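Local atomic coordinates of AlgW protein (Pseudomonas aeruginosa, PDB entry 7CO3), a protein that probably acts as a serine endopeptidase of the HtrA type, combining a trypsin-like protease domain with a peptide-binding PDZ domain. Residues B[131-145]-B[154-166]. The protein carries 1 engineered substitution. Sequence-based numbering, arbitrary orientation.
Sequences IIVALRDGRETIAQL and LAVLKIDLKNLPA
The guanidinium of R139 carries L135 CD1 over the centre of one face, 4.2 Å above its plane, while N163 O lies in plane at the edge on the NH1 side and L161 CB lies near the plane beside NH2. K162 O and L164 CD2 approach obliquely; the NH2-to-K162 O hydrogen bond is very short and bent (119°), so its details deserve caution. Bends at chi2 and chi3 bring the guanidinium against 161-164; on its own hairpin, NH1 forms a salt bridge with D137 OD2 at 3.0 Å. D137 OD1 meanwhile accepts from R139 N, an Asx turn in the loop joining strands 130-134 and 140-149.

Beyond the arginine, L135 and T141 each meet L161 tip to tip. I159 turns CG2 anti to its carbonyl carbon, bringing that methyl to A143 CB (3.6 Å), V133 and T141. L157 continues the apolar row between I131 and L145, with L69 of strand 66-72 also against it.

Q144 and K158 form an antiparallel hydrogen-bonded pair, Q144 N to K158 O being nearly straight at 175°. The chemistry thus divides in two: paired backbone and aliphatic packing join strands 140-149 and 154-158, neighbours in the protease barrel, whereas beyond strand 154-158 an arginine held by D137 probably also engages the K162 carbonyl, joining hairpin turn to irregular chain.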
ATOM      1  N   ILE B 131      24.871 -19.564  -3.187  1.00 40.06           N
ATOM      2  CA  ILE B 131      23.604 -19.039  -3.708  1.00 39.40           C
ATOM      3  C   ILE B 131      22.724 -20.221  -4.068  1.00 38.81           C
ATOM      4  O   ILE B 131      23.067 -20.994  -4.968  1.00 39.93           O
ATOM      5  CB  ILE B 131      23.809 -18.123  -4.933  1.00 39.17           C
ATOM      6  CG1 ILE B 131      24.719 -16.963  -4.590  1.00 36.17           C
ATOM      7  CG2 ILE B 131      22.475 -17.554  -5.455  1.00 38.05           C
ATOM      8  CD1 ILE B 131      25.267 -16.262  -5.799  1.00 44.50           C
ATOM      9  N   ILE B 132      21.603 -20.366  -3.367  1.00 33.28           N
ATOM     10  CA  ILE B 132      20.589 -21.361  -3.684  1.00 34.52           C
ATOM     11  C   ILE B 132      19.428 -20.703  -4.425  1.00 40.06           C
ATOM     12  O   ILE B 132      18.932 -19.637  -4.024  1.00 30.21           O
ATOM     13  CB  ILE B 132      20.090 -22.090  -2.430  1.00 35.34           C
ATOM     14  CG1 ILE B 132      21.250 -22.863  -1.785  1.00 44.39           C
ATOM     15  CG2 ILE B 132      18.946 -23.020  -2.782  1.00 38.53           C
ATOM     16  CD1 ILE B 132      21.626 -22.410  -0.404  1.00 52.85           C
ATOM     17  N   VAL B 133      19.011 -21.350  -5.508  1.00 32.77           N
ATOM     18  CA  VAL B 133      17.862 -20.973  -6.307  1.00 32.13           C
ATOM     19  C   VAL B 133      16.747 -21.951  -5.966  1.00 35.76           C
ATOM     20  O   VAL B 133      16.957 -23.170  -5.990  1.00 37.67           O
ATOM     21  CB  VAL B 133      18.200 -21.031  -7.805  1.00 30.45           C
ATOM     22  CG1 VAL B 133      16.955 -21.088  -8.624  1.00 37.60           C
ATOM     23  CG2 VAL B 133      19.108 -19.875  -8.223  1.00 37.18           C
ATOM     24  N   ALA B 134      15.570 -21.432  -5.623  1.00 29.28           N
ATOM     25  CA  ALA B 134      14.417 -22.271  -5.320  1.00 36.29           C
ATOM     26  C   ALA B 134      13.295 -21.937  -6.289  1.00 38.66           C
ATOM     27  O   ALA B 134      12.777 -20.807  -6.294  1.00 32.97           O
ATOM     28  CB  ALA B 134      13.963 -22.113  -3.864  1.00 41.34           C
ATOM     29  N   LEU B 135      12.903 -22.928  -7.090  1.00 36.22           N
ATOM     30  CA  LEU B 135      11.909 -22.701  -8.123  1.00 43.76           C
ATOM     31  C   LEU B 135      10.507 -22.913  -7.579  1.00 40.47           C
ATOM     32  O   LEU B 135      10.303 -23.585  -6.560  1.00 44.44           O
ATOM     33  CB  LEU B 135      12.160 -23.621  -9.314  1.00 42.25           C
ATOM     34  CG  LEU B 135      13.517 -23.409  -9.985  1.00 46.57           C
ATOM     35  CD1 LEU B 135      13.603 -24.315 -11.188  1.00 48.04           C
ATOM     36  CD2 LEU B 135      13.732 -21.956 -10.378  1.00 40.68           C
ATOM     37  N   ARG B 136       9.532 -22.331  -8.284  1.00 33.46           N
ATOM     38  CA  ARG B 136       8.133 -22.475  -7.891  1.00 40.82           C
ATOM     39  C   ARG B 136       7.688 -23.934  -7.832  1.00 43.90           C
ATOM     40  O   ARG B 136       6.806 -24.278  -7.040  1.00 40.25           O
ATOM     41  CB  ARG B 136       7.241 -21.710  -8.855  1.00 37.50           C
ATOM     42  CG  ARG B 136       5.871 -21.463  -8.286  1.00 38.29           C
ATOM     43  CD  ARG B 136       5.084 -20.574  -9.198  1.00 37.15           C
ATOM     44  NE  ARG B 136       3.651 -20.768  -9.036  1.00 47.68           N
ATOM     45  CZ  ARG B 136       2.884 -21.354  -9.941  1.00 54.36           C
ATOM     46  NH1 ARG B 136       1.586 -21.497  -9.717  1.00 52.86           N
ATOM     47  NH2 ARG B 136       3.418 -21.798 -11.071  1.00 56.30           N
ATOM     48  N   ASP B 137       8.272 -24.800  -8.668  1.00 49.95           N
ATOM     49  CA  ASP B 137       7.850 -26.198  -8.690  1.00 47.09           C
ATOM     50  C   ASP B 137       8.420 -26.995  -7.535  1.00 46.48           C
ATOM     51  O   ASP B 137       8.088 -28.173  -7.400  1.00 50.55           O
ATOM     52  CB  ASP B 137       8.209 -26.860 -10.032  1.00 52.85           C
ATOM     53  CG  ASP B 137       9.727 -26.906 -10.302  1.00 50.46           C
ATOM     54  OD1 ASP B 137      10.530 -26.975  -9.356  1.00 49.09           O
ATOM     55  OD2 ASP B 137      10.107 -26.841 -11.496  1.00 53.67           O
ATOM     56  N   GLY B 138       9.278 -26.394  -6.721  1.00 48.08           N
ATOM     57  CA  GLY B 138       9.871 -27.077  -5.591  1.00 48.69           C
ATOM     58  C   GLY B 138      11.323 -27.468  -5.768  1.00 53.75           C
ATOM     59  O   GLY B 138      11.985 -27.745  -4.765  1.00 54.26           O
ATOM     60  N   ARG B 139      11.832 -27.522  -6.999  1.00 51.67           N
ATOM     61  CA  ARG B 139      13.233 -27.889  -7.201  1.00 51.25           C
ATOM     62  C   ARG B 139      14.134 -26.815  -6.605  1.00 49.98           C
ATOM     63  O   ARG B 139      13.833 -25.621  -6.682  1.00 51.35           O
ATOM     64  CB  ARG B 139      13.562 -28.038  -8.693  1.00 53.54           C
ATOM     65  CG  ARG B 139      13.090 -29.304  -9.388  1.00 49.96           C
ATOM     66  CD  ARG B 139      12.556 -28.967 -10.780  1.00 54.16           C
ATOM     67  NE  ARG B 139      13.609 -28.615 -11.724  1.00 64.63           N
ATOM     68  CZ  ARG B 139      13.402 -28.131 -12.946  1.00 60.82           C
ATOM     69  NH1 ARG B 139      12.174 -27.912 -13.388  1.00 53.82           N
ATOM     70  NH2 ARG B 139      14.430 -27.854 -13.726  1.00 64.93           N
ATOM     71  N   GLU B 140      15.243 -27.246  -6.017  1.00 48.42           N
ATOM     72  CA  GLU B 140      16.286 -26.362  -5.522  1.00 53.22           C
ATOM     73  C   GLU B 140      17.625 -26.759  -6.134  1.00 47.85           C
ATOM     74  O   GLU B 140      17.863 -27.933  -6.444  1.00 52.29           O
ATOM     75  CB  GLU B 140      16.360 -26.411  -3.992  1.00 61.16           C
ATOM     76  CG  GLU B 140      15.062 -25.948  -3.336  1.00 76.85           C
ATOM     77  CD  GLU B 140      15.156 -25.812  -1.829  1.00 98.36           C
ATOM     78  OE1 GLU B 140      16.255 -25.499  -1.330  1.00107.64           O
ATOM     79  OE2 GLU B 140      14.129 -26.012  -1.143  1.00107.79           O
ATOM     80  N   THR B 141      18.498 -25.769  -6.308  1.00 46.55           N
ATOM     81  CA  THR B 141      19.821 -26.020  -6.866  1.00 44.42           C
ATOM     82  C   THR B 141      20.743 -24.882  -6.477  1.00 43.20           C
ATOM     83  O   THR B 141      20.300 -23.781  -6.147  1.00 42.71           O
ATOM     84  CB  THR B 141      19.800 -26.177  -8.399  1.00 51.31           C
ATOM     85  OG1 THR B 141      21.097 -26.577  -8.851  1.00 46.57           O
ATOM     86  CG2 THR B 141      19.437 -24.857  -9.109  1.00 42.50           C
ATOM     87  N   ILE B 142      22.028 -25.172  -6.501  1.00 40.50           N
ATOM     88  CA  ILE B 142      23.035 -24.149  -6.267  1.00 51.37           C
ATOM     89  C   ILE B 142      23.288 -23.436  -7.583  1.00 43.12           C
ATOM     90  O   ILE B 142      23.249 -24.053  -8.651  1.00 47.95           O
ATOM     91  CB  ILE B 142      24.326 -24.759  -5.689  1.00 44.72           C
ATOM     92  CG1 ILE B 142      24.158 -25.111  -4.211  1.00 53.65           C
ATOM     93  CG2 ILE B 142      25.475 -23.774  -5.780  1.00 47.19           C
ATOM     94  CD1 ILE B 142      23.278 -26.323  -3.903  1.00 62.29           C
ATOM     95  N   ALA B 143      23.498 -22.131  -7.518  1.00 38.29           N
ATOM     96  CA  ALA B 143      23.746 -21.335  -8.705  1.00 46.02           C
ATOM     97  C   ALA B 143      25.197 -20.892  -8.716  1.00 43.72           C
ATOM     98  O   ALA B 143      25.833 -20.790  -7.668  1.00 42.16           O
ATOM     99  CB  ALA B 143      22.831 -20.103  -8.754  1.00 38.60           C
ATOM    100  N   GLN B 144      25.709 -20.624  -9.918  1.00 40.55           N
ATOM    101  CA  GLN B 144      27.008 -20.005 -10.120  1.00 43.98           C
ATOM    102  C   GLN B 144      26.822 -18.555 -10.542  1.00 41.94           C
ATOM    103  O   GLN B 144      25.848 -18.210 -11.219  1.00 41.60           O
ATOM    104  CB  GLN B 144      27.833 -20.728 -11.194  1.00 52.65           C
ATOM    105  CG  GLN B 144      28.426 -22.104 -10.798  1.00 79.47           C
ATOM    106  CD  GLN B 144      28.647 -22.310  -9.296  1.00 74.55           C
ATOM    107  OE1 GLN B 144      29.530 -21.702  -8.685  1.00 69.43           O
ATOM    108  NE2 GLN B 144      27.852 -23.200  -8.703  1.00 70.03           N
ATOM    109  N   LEU B 145      27.773 -17.712 -10.165  1.00 34.31           N
ATOM    110  CA  LEU B 145      27.756 -16.315 -10.564  1.00 41.03           C
ATOM    111  C   LEU B 145      28.461 -16.162 -11.910  1.00 49.60           C
ATOM    112  O   LEU B 145      29.682 -16.360 -11.998  1.00 55.18           O
ATOM    113  CB  LEU B 145      28.431 -15.434  -9.515  1.00 39.25           C
ATOM    114  CG  LEU B 145      28.272 -13.922  -9.720  1.00 43.47           C
ATOM    115  CD1 LEU B 145      26.788 -13.476  -9.707  1.00 46.69           C
ATOM    116  CD2 LEU B 145      29.047 -13.167  -8.665  1.00 43.45           C
ATOM    117  N   LEU B 154      22.976  -4.990 -11.229  1.00 27.23           N
ATOM    118  CA  LEU B 154      22.508  -6.244 -11.819  1.00 28.42           C
ATOM    119  C   LEU B 154      23.549  -7.345 -11.676  1.00 27.22           C
ATOM    120  O   LEU B 154      24.746  -7.087 -11.538  1.00 29.30           O
ATOM    121  CB  LEU B 154      22.111  -6.070 -13.310  1.00 29.74           C
ATOM    122  CG  LEU B 154      20.870  -5.160 -13.525  1.00 28.88           C
ATOM    123  CD1 LEU B 154      20.687  -4.730 -14.989  1.00 26.08           C
ATOM    124  CD2 LEU B 154      19.604  -5.880 -13.046  1.00 23.67           C
ATOM    125  N   ALA B 155      23.080  -8.582 -11.711  1.00 27.10           N
ATOM    126  CA  ALA B 155      23.990  -9.711 -11.681  1.00 30.19           C
ATOM    127  C   ALA B 155      23.338 -10.851 -12.432  1.00 31.41           C
ATOM    128  O   ALA B 155      22.116 -10.916 -12.543  1.00 30.05           O
ATOM    129  CB  ALA B 155      24.360 -10.138 -10.254  1.00 29.38           C
ATOM    130  N   VAL B 156      24.169 -11.719 -13.007  1.00 31.78           N
ATOM    131  CA  VAL B 156      23.707 -12.865 -13.775  1.00 30.66           C
ATOM    132  C   VAL B 156      24.184 -14.123 -13.084  1.00 30.25           C
ATOM    133  O   VAL B 156      25.344 -14.206 -12.661  1.00 34.87           O
ATOM    134  CB  VAL B 156      24.204 -12.827 -15.235  1.00 30.47           C
ATOM    135  CG1 VAL B 156      23.727 -14.045 -15.952  1.00 27.07           C
ATOM    136  CG2 VAL B 156      23.709 -11.586 -15.936  1.00 31.03           C
ATOM    137  N   LEU B 157      23.286 -15.091 -12.982  1.00 28.20           N
ATOM    138  CA  LEU B 157      23.501 -16.392 -12.387  1.00 35.61           C
ATOM    139  C   LEU B 157      23.224 -17.445 -13.454  1.00 34.48           C
ATOM    140  O   LEU B 157      22.498 -17.199 -14.419  1.00 35.13           O
ATOM    141  CB  LEU B 157      22.551 -16.648 -11.195  1.00 29.51           C
ATOM    142  CG  LEU B 157      22.477 -15.672 -10.008  1.00 33.21           C
ATOM    143  CD1 LEU B 157      21.392 -16.148  -8.985  1.00 29.96           C
ATOM    144  CD2 LEU B 157      23.832 -15.541  -9.359  1.00 31.08           C
ATOM    145  N   LYS B 158      23.763 -18.633 -13.231  1.00 44.40           N
ATOM    146  CA  LYS B 158      23.577 -19.785 -14.102  1.00 48.57           C
ATOM    147  C   LYS B 158      23.283 -21.001 -13.249  1.00 38.50           C
ATOM    148  O   LYS B 158      23.959 -21.234 -12.243  1.00 39.54           O
ATOM    149  CB  LYS B 158      24.834 -20.040 -14.966  1.00 46.93           C
ATOM    150  CG  LYS B 158      24.614 -21.015 -16.150  1.00 49.91           C
ATOM    151  CD  LYS B 158      24.712 -22.488 -15.730  1.00 63.66           C
ATOM    152  CE  LYS B 158      24.899 -23.410 -16.920  1.00 65.76           C
ATOM    153  NZ  LYS B 158      23.985 -23.047 -18.038  1.00 66.09           N
ATOM    154  N   ILE B 159      22.295 -21.788 -13.669  1.00 44.88           N
ATOM    155  CA  ILE B 159      21.969 -23.053 -13.033  1.00 46.17           C
ATOM    156  C   ILE B 159      21.915 -24.144 -14.095  1.00 51.48           C
ATOM    157  O   ILE B 159      21.732 -23.870 -15.283  1.00 48.00           O
ATOM    158  CB  ILE B 159      20.647 -22.975 -12.228  1.00 45.57           C
ATOM    159  CG1 ILE B 159      19.410 -22.723 -13.125  1.00 44.65           C
ATOM    160  CG2 ILE B 159      20.760 -21.881 -11.124  1.00 40.18           C
ATOM    161  CD1 ILE B 159      18.059 -22.844 -12.352  1.00 44.73           C
ATOM    162  N   ASP B 160      22.073 -25.383 -13.646  1.00 58.13           N
ATOM    163  CA  ASP B 160      22.075 -26.577 -14.491  1.00 66.28           C
ATOM    164  C   ASP B 160      20.852 -27.408 -14.116  1.00 67.37           C
ATOM    165  O   ASP B 160      20.891 -28.181 -13.157  1.00 76.75           O
ATOM    166  CB  ASP B 160      23.375 -27.354 -14.303  1.00 83.57           C
ATOM    167  CG  ASP B 160      23.395 -28.680 -15.046  1.00102.94           C
ATOM    168  OD1 ASP B 160      23.124 -28.683 -16.265  1.00108.26           O
ATOM    169  OD2 ASP B 160      23.702 -29.714 -14.414  1.00108.64           O
ATOM    170  N   LEU B 161      19.769 -27.244 -14.877  1.00 62.90           N
ATOM    171  CA  LEU B 161      18.484 -27.865 -14.569  1.00 58.86           C
ATOM    172  C   LEU B 161      17.660 -27.968 -15.846  1.00 58.90           C
ATOM    173  O   LEU B 161      17.735 -27.098 -16.718  1.00 59.24           O
ATOM    174  CB  LEU B 161      17.726 -27.056 -13.504  1.00 58.49           C
ATOM    175  CG  LEU B 161      18.007 -27.354 -12.025  1.00 57.29           C
ATOM    176  CD1 LEU B 161      16.984 -26.714 -11.102  1.00 55.13           C
ATOM    177  CD2 LEU B 161      18.043 -28.855 -11.781  1.00 57.59           C
ATOM    178  N   LYS B 162      16.851 -29.018 -15.937  1.00 63.87           N
ATOM    179  CA  LYS B 162      16.130 -29.360 -17.158  1.00 64.13           C
ATOM    180  C   LYS B 162      14.696 -28.842 -17.128  1.00 62.55           C
ATOM    181  O   LYS B 162      14.100 -28.650 -16.062  1.00 59.44           O
ATOM    182  CB  LYS B 162      16.112 -30.885 -17.385  1.00 69.05           C
ATOM    183  CG  LYS B 162      14.881 -31.596 -16.798  1.00 79.91           C
ATOM    184  CD  LYS B 162      14.804 -33.097 -17.142  1.00 94.14           C
ATOM    185  CE  LYS B 162      13.911 -33.405 -18.356  1.00 88.45           C
ATOM    186  NZ  LYS B 162      12.480 -33.631 -17.994  1.00 88.77           N
ATOM    187  N   ASN B 163      14.150 -28.627 -18.331  1.00 63.63           N
ATOM    188  CA  ASN B 163      12.748 -28.250 -18.527  1.00 63.87           C
ATOM    189  C   ASN B 163      12.386 -27.010 -17.712  1.00 57.40           C
ATOM    190  O   ASN B 163      11.404 -26.976 -16.967  1.00 56.17           O
ATOM    191  CB  ASN B 163      11.796 -29.410 -18.210  1.00 64.82           C
ATOM    192  CG  ASN B 163      12.039 -30.643 -19.085  1.00 73.40           C
ATOM    193  OD1 ASN B 163      11.381 -31.675 -18.909  1.00 74.00           O
ATOM    194  ND2 ASN B 163      12.978 -30.541 -20.034  1.00 69.79           N
ATOM    195  N   LEU B 164      13.196 -25.991 -17.864  1.00 53.14           N
ATOM    196  CA  LEU B 164      13.054 -24.748 -17.122  1.00 48.69           C
ATOM    197  C   LEU B 164      12.041 -23.828 -17.803  1.00 48.96           C
ATOM    198  O   LEU B 164      12.053 -23.696 -19.030  1.00 46.17           O
ATOM    199  CB  LEU B 164      14.398 -24.056 -17.020  1.00 46.52           C
ATOM    200  CG  LEU B 164      15.274 -24.571 -15.882  1.00 49.17           C
ATOM    201  CD1 LEU B 164      16.540 -23.728 -15.738  1.00 44.53           C
ATOM    202  CD2 LEU B 164      14.474 -24.597 -14.590  1.00 51.91           C
ATOM    203  N   PRO B 165      11.147 -23.169 -17.023  1.00 45.68           N
ATOM    204  CA  PRO B 165      10.230 -22.190 -17.619  1.00 45.12           C
ATOM    205  C   PRO B 165      10.886 -20.828 -17.742  1.00 42.33           C
ATOM    206  O   PRO B 165      11.397 -20.290 -16.757  1.00 52.75           O
ATOM    207  CB  PRO B 165       9.053 -22.161 -16.636  1.00 45.02           C
ATOM    208  CG  PRO B 165       9.704 -22.433 -15.282  1.00 42.73           C
ATOM    209  CD  PRO B 165      10.997 -23.237 -15.558  1.00 49.71           C
ATOM    210  N   ALA B 166      10.883 -20.252 -18.933  1.00 41.81           N
ATOM    211  CA  ALA B 166      11.516 -18.964 -19.147  1.00 41.21           C
ATOM    212  C   ALA B 166      10.469 -17.849 -19.231  1.00 40.48           C
ATOM    213  O   ALA B 166       9.368 -18.029 -19.755  1.00 39.37           O
ATOM    214  CB  ALA B 166      12.397 -18.973 -20.393  1.00 50.66           C
TER